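Local coordinates for protein sulfite dehydrogenase (Paracoccus pantotrophus, PDB 2XTS) that oxidises protein-bound sulfane sulfur with a molybdenum cofactor and probably passes the electrons on to heme c, as part of the sulfur-oxidising Sox system, at residues V37-V42 and S52-P57. Residues are numbered along the deposited sequence; the frame is centred on the assembly and turned at random.
Sequences VKRQYV and SINFTP
S52, small enough to fit beside a large aromatic, meets the rim of the Y41 ring: its OG lies in the ring plane, 3.5 Å from Y41 CE1, while the hydroxyl hydrogen-bonds to T46. At I53 the chains stand too far apart for a direct bond, and one water bridges them, accepting from V42 N and donating to I53 O at 2.7 Å. The I53 side chain turns from 37-42 and packs on F72, where a branched apolar chain fits; it is about 6 Å from the bound molybdopterin and from the molybdenum oxide.

N54 has CG between its backbone N and carbonyl carbon (chi1 67°), which places the amide beside the R39 chain, with R39 CD 3.8 Å from N54 ND2. The R39 guanidinium and N54 amide planes are 26° apart, meeting obliquely. An amide suits this place because it both accepts and donates: OD1 accepts a hydrogen bond from E73 N, and ND2 gives one to V22 O of the second subunit. Arginine suits because its NH1 forms a salt bridge with E206 and its NH2 donates to H25 O of the second subunit.

F55 N donates to Q40 O at 3.0 Å, and Q40 N returns a weak bond to F55 O, which R39 CA also approaches through a CA-H...O contact. The ring edge lies near Q40 O, and F55 CE1 packs against V42 CG2 at 3.8 Å, apolar against apolar. P57, lacking an N-H, closes the pairing with its ring against K38 O, and its CG touches V37 CG1 at 3.7 Å.

The N-terminal loop thus runs antiparallel to 52-57, meeting it in a single antiparallel bridge, Q40 with F55. Strand 52-53 pairs with strand 74-75, while Q40, V42 and P57 rest on helix 136-140, whose Q137 also binds K38 O and F55 O.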
ATOM      1  N   VAL A  37       8.535  12.474   4.433  1.00  7.61           N
ATOM      2  CA  VAL A  37       7.462  11.857   3.678  1.00  7.57           C
ATOM      3  C   VAL A  37       6.263  11.695   4.607  1.00  7.14           C
ATOM      4  O   VAL A  37       6.073  10.658   5.226  1.00  8.27           O
ATOM      5  CB  VAL A  37       7.914  10.535   3.025  1.00  7.72           C
ATOM      6  CG1 VAL A  37       6.821   9.983   2.117  1.00  8.87           C
ATOM      7  CG2 VAL A  37       9.198  10.751   2.206  1.00  8.45           C
ATOM      8  N   LYS A  38       5.502  12.773   4.754  1.00  6.97           N
ATOM      9  CA  LYS A  38       4.412  12.859   5.707  1.00  7.16           C
ATOM     10  C   LYS A  38       3.403  13.845   5.188  1.00  6.97           C
ATOM     11  O   LYS A  38       3.669  14.576   4.238  1.00  7.18           O
ATOM     12  CB  LYS A  38       4.939  13.318   7.063  1.00  8.10           C
ATOM     13  CG  LYS A  38       5.585  14.701   7.043  1.00 10.26           C
ATOM     14  CD  LYS A  38       5.971  15.131   8.438  1.00 11.42           C
ATOM     15  CE  LYS A  38       6.821  16.392   8.415  1.00 15.62           C
ATOM     16  NZ  LYS A  38       7.108  16.857   9.810  1.00 19.37           N
ATOM     17  N   ARG A  39       2.236  13.854   5.822  1.00  6.55           N
ATOM     18  CA  ARG A  39       1.225  14.840   5.506  1.00  7.40           C
ATOM     19  C   ARG A  39       1.660  16.187   6.029  1.00  7.41           C
ATOM     20  O   ARG A  39       2.217  16.281   7.121  1.00  9.93           O
ATOM     21  CB  ARG A  39      -0.096  14.513   6.163  1.00  7.83           C
ATOM     22  CG  ARG A  39      -0.666  13.204   5.786  1.00 10.59           C
ATOM     23  CD  ARG A  39      -1.363  12.606   7.040  1.00 12.53           C
ATOM     24  NE  ARG A  39      -2.210  11.551   6.636  1.00 14.57           N
ATOM     25  CZ  ARG A  39      -2.765  10.644   7.421  1.00  9.34           C
ATOM     26  NH1 ARG A  39      -3.552   9.802   6.822  1.00  9.59           N
ATOM     27  NH2 ARG A  39      -2.538  10.563   8.740  1.00 10.47           N
ATOM     28  N   GLN A  40       1.394  17.231   5.252  1.00  7.30           N
ATOM     29  CA  GLN A  40       1.641  18.605   5.671  1.00  7.61           C
ATOM     30  C   GLN A  40       0.322  19.336   5.756  1.00  7.75           C
ATOM     31  O   GLN A  40      -0.603  19.073   5.002  1.00  7.82           O
ATOM     32  CB  GLN A  40       2.540  19.326   4.687  1.00  8.06           C
ATOM     33  CG  GLN A  40       3.961  18.781   4.572  1.00  9.16           C
ATOM     34  CD  GLN A  40       4.895  19.225   5.663  1.00  9.86           C
ATOM     35  OE1 GLN A  40       4.562  20.055   6.498  1.00 13.21           O
ATOM     36  NE2 GLN A  40       6.085  18.687   5.637  1.00 10.56           N
ATOM     37  N   TYR A  41       0.305  20.347   6.604  1.00  8.80           N
ATOM     38  CA  TYR A  41      -0.857  21.159   6.911  1.00 10.31           C
ATOM     39  C   TYR A  41      -0.506  22.624   6.654  1.00  9.99           C
ATOM     40  O   TYR A  41       0.564  23.067   7.073  1.00 12.52           O
ATOM     41  CB  TYR A  41      -1.224  20.919   8.374  1.00 10.75           C
ATOM     42  CG  TYR A  41      -2.295  21.820   8.925  1.00 12.42           C
ATOM     43  CD1 TYR A  41      -3.568  21.834   8.395  1.00 12.96           C
ATOM     44  CD2 TYR A  41      -2.034  22.620  10.008  1.00 13.89           C
ATOM     45  CE1 TYR A  41      -4.545  22.653   8.914  1.00 13.95           C
ATOM     46  CE2 TYR A  41      -3.001  23.427  10.544  1.00 14.61           C
ATOM     47  CZ  TYR A  41      -4.250  23.447   9.992  1.00 14.31           C
ATOM     48  OH  TYR A  41      -5.205  24.273  10.558  1.00 19.29           O
ATOM     49  N   VAL A  42      -1.364  23.326   5.919  1.00 10.84           N
ATOM     50  CA  VAL A  42      -1.209  24.760   5.640  1.00 11.30           C
ATOM     51  C   VAL A  42      -2.322  25.475   6.413  1.00 13.16           C
ATOM     52  O   VAL A  42      -3.479  25.507   5.995  1.00 13.79           O
ATOM     53  CB  VAL A  42      -1.310  25.082   4.119  1.00 11.05           C
ATOM     54  CG1 VAL A  42      -1.108  26.587   3.870  1.00 12.38           C
ATOM     55  CG2 VAL A  42      -0.325  24.259   3.300  1.00 11.79           C
ATOM     56  N   SER A  52     -10.987  21.024   7.344  1.00  7.43           N
ATOM     57  CA  SER A  52      -9.735  21.374   6.727  1.00  8.01           C
ATOM     58  C   SER A  52      -9.200  20.198   5.930  1.00  7.61           C
ATOM     59  O   SER A  52      -9.873  19.184   5.715  1.00  7.82           O
ATOM     60  CB  SER A  52      -8.745  21.848   7.806  1.00  9.35           C
ATOM     61  OG  SER A  52      -7.600  22.460   7.245  1.00 11.14           O
ATOM     62  N   ILE A  53      -7.971  20.408   5.476  1.00  7.78           N
ATOM     63  CA  ILE A  53      -7.305  19.602   4.473  1.00  8.48           C
ATOM     64  C   ILE A  53      -5.850  19.440   4.900  1.00  7.73           C
ATOM     65  O   ILE A  53      -5.242  20.365   5.446  1.00  8.42           O
ATOM     66  CB  ILE A  53      -7.366  20.342   3.103  1.00  9.35           C
ATOM     67  CG1 ILE A  53      -6.752  19.532   1.966  1.00  9.53           C
ATOM     68  CG2 ILE A  53      -6.736  21.767   3.155  1.00 10.35           C
ATOM     69  CD1 ILE A  53      -7.545  18.368   1.595  1.00 10.64           C
ATOM     70  N   ASN A  54      -5.261  18.281   4.594  1.00  7.05           N
ATOM     71  CA  ASN A  54      -3.808  18.163   4.583  1.00  7.48           C
ATOM     72  C   ASN A  54      -3.384  17.531   3.265  1.00  6.53           C
ATOM     73  O   ASN A  54      -4.242  17.266   2.415  1.00  7.78           O
ATOM     74  CB  ASN A  54      -3.267  17.484   5.843  1.00  7.22           C
ATOM     75  CG  ASN A  54      -3.649  16.024   5.961  1.00  6.84           C
ATOM     76  OD1 ASN A  54      -3.786  15.334   4.955  1.00  7.68           O
ATOM     77  ND2 ASN A  54      -3.750  15.521   7.202  1.00  9.28           N
ATOM     78  N   PHE A  55      -2.079  17.362   3.055  1.00  6.23           N
ATOM     79  CA  PHE A  55      -1.573  17.117   1.717  1.00  6.35           C
ATOM     80  C   PHE A  55      -0.662  15.898   1.663  1.00  6.03           C
ATOM     81  O   PHE A  55       0.246  15.771   2.477  1.00  6.19           O
ATOM     82  CB  PHE A  55      -0.787  18.353   1.246  1.00  6.74           C
ATOM     83  CG  PHE A  55      -1.625  19.583   1.110  1.00  7.02           C
ATOM     84  CD1 PHE A  55      -1.799  20.438   2.188  1.00  7.52           C
ATOM     85  CD2 PHE A  55      -2.276  19.860  -0.079  1.00  6.99           C
ATOM     86  CE1 PHE A  55      -2.631  21.544   2.081  1.00  8.68           C
ATOM     87  CE2 PHE A  55      -3.073  20.985  -0.192  1.00  8.82           C
ATOM     88  CZ  PHE A  55      -3.247  21.813   0.883  1.00  8.95           C
ATOM     89  N   THR A  56      -0.914  15.016   0.702  1.00  5.70           N
ATOM     90  CA  THR A  56      -0.076  13.842   0.479  1.00  5.63           C
ATOM     91  C   THR A  56       1.299  14.265  -0.050  1.00  5.70           C
ATOM     92  O   THR A  56       1.369  15.133  -0.904  1.00  6.06           O
ATOM     93  CB  THR A  56      -0.713  12.942  -0.613  1.00  6.29           C
ATOM     94  OG1 THR A  56      -2.062  12.635  -0.255  1.00  6.04           O
ATOM     95  CG2 THR A  56       0.074  11.669  -0.851  1.00  6.68           C
ATOM     96  N   PRO A  57       2.388  13.642   0.438  1.00  5.45           N
ATOM     97  CA  PRO A  57       3.747  13.992  -0.016  1.00  5.37           C
ATOM     98  C   PRO A  57       4.071  13.406  -1.384  1.00  6.41           C
ATOM     99  O   PRO A  57       5.043  12.678  -1.519  1.00  6.92           O
ATOM    100  CB  PRO A  57       4.637  13.407   1.081  1.00  6.09           C
ATOM    101  CG  PRO A  57       3.892  12.237   1.560  1.00  5.75           C
ATOM    102  CD  PRO A  57       2.439  12.677   1.557  1.00  5.29           C
TER
HETATM  103  O   HOH W   1      -4.016  22.787   5.127  1.00 12.13           O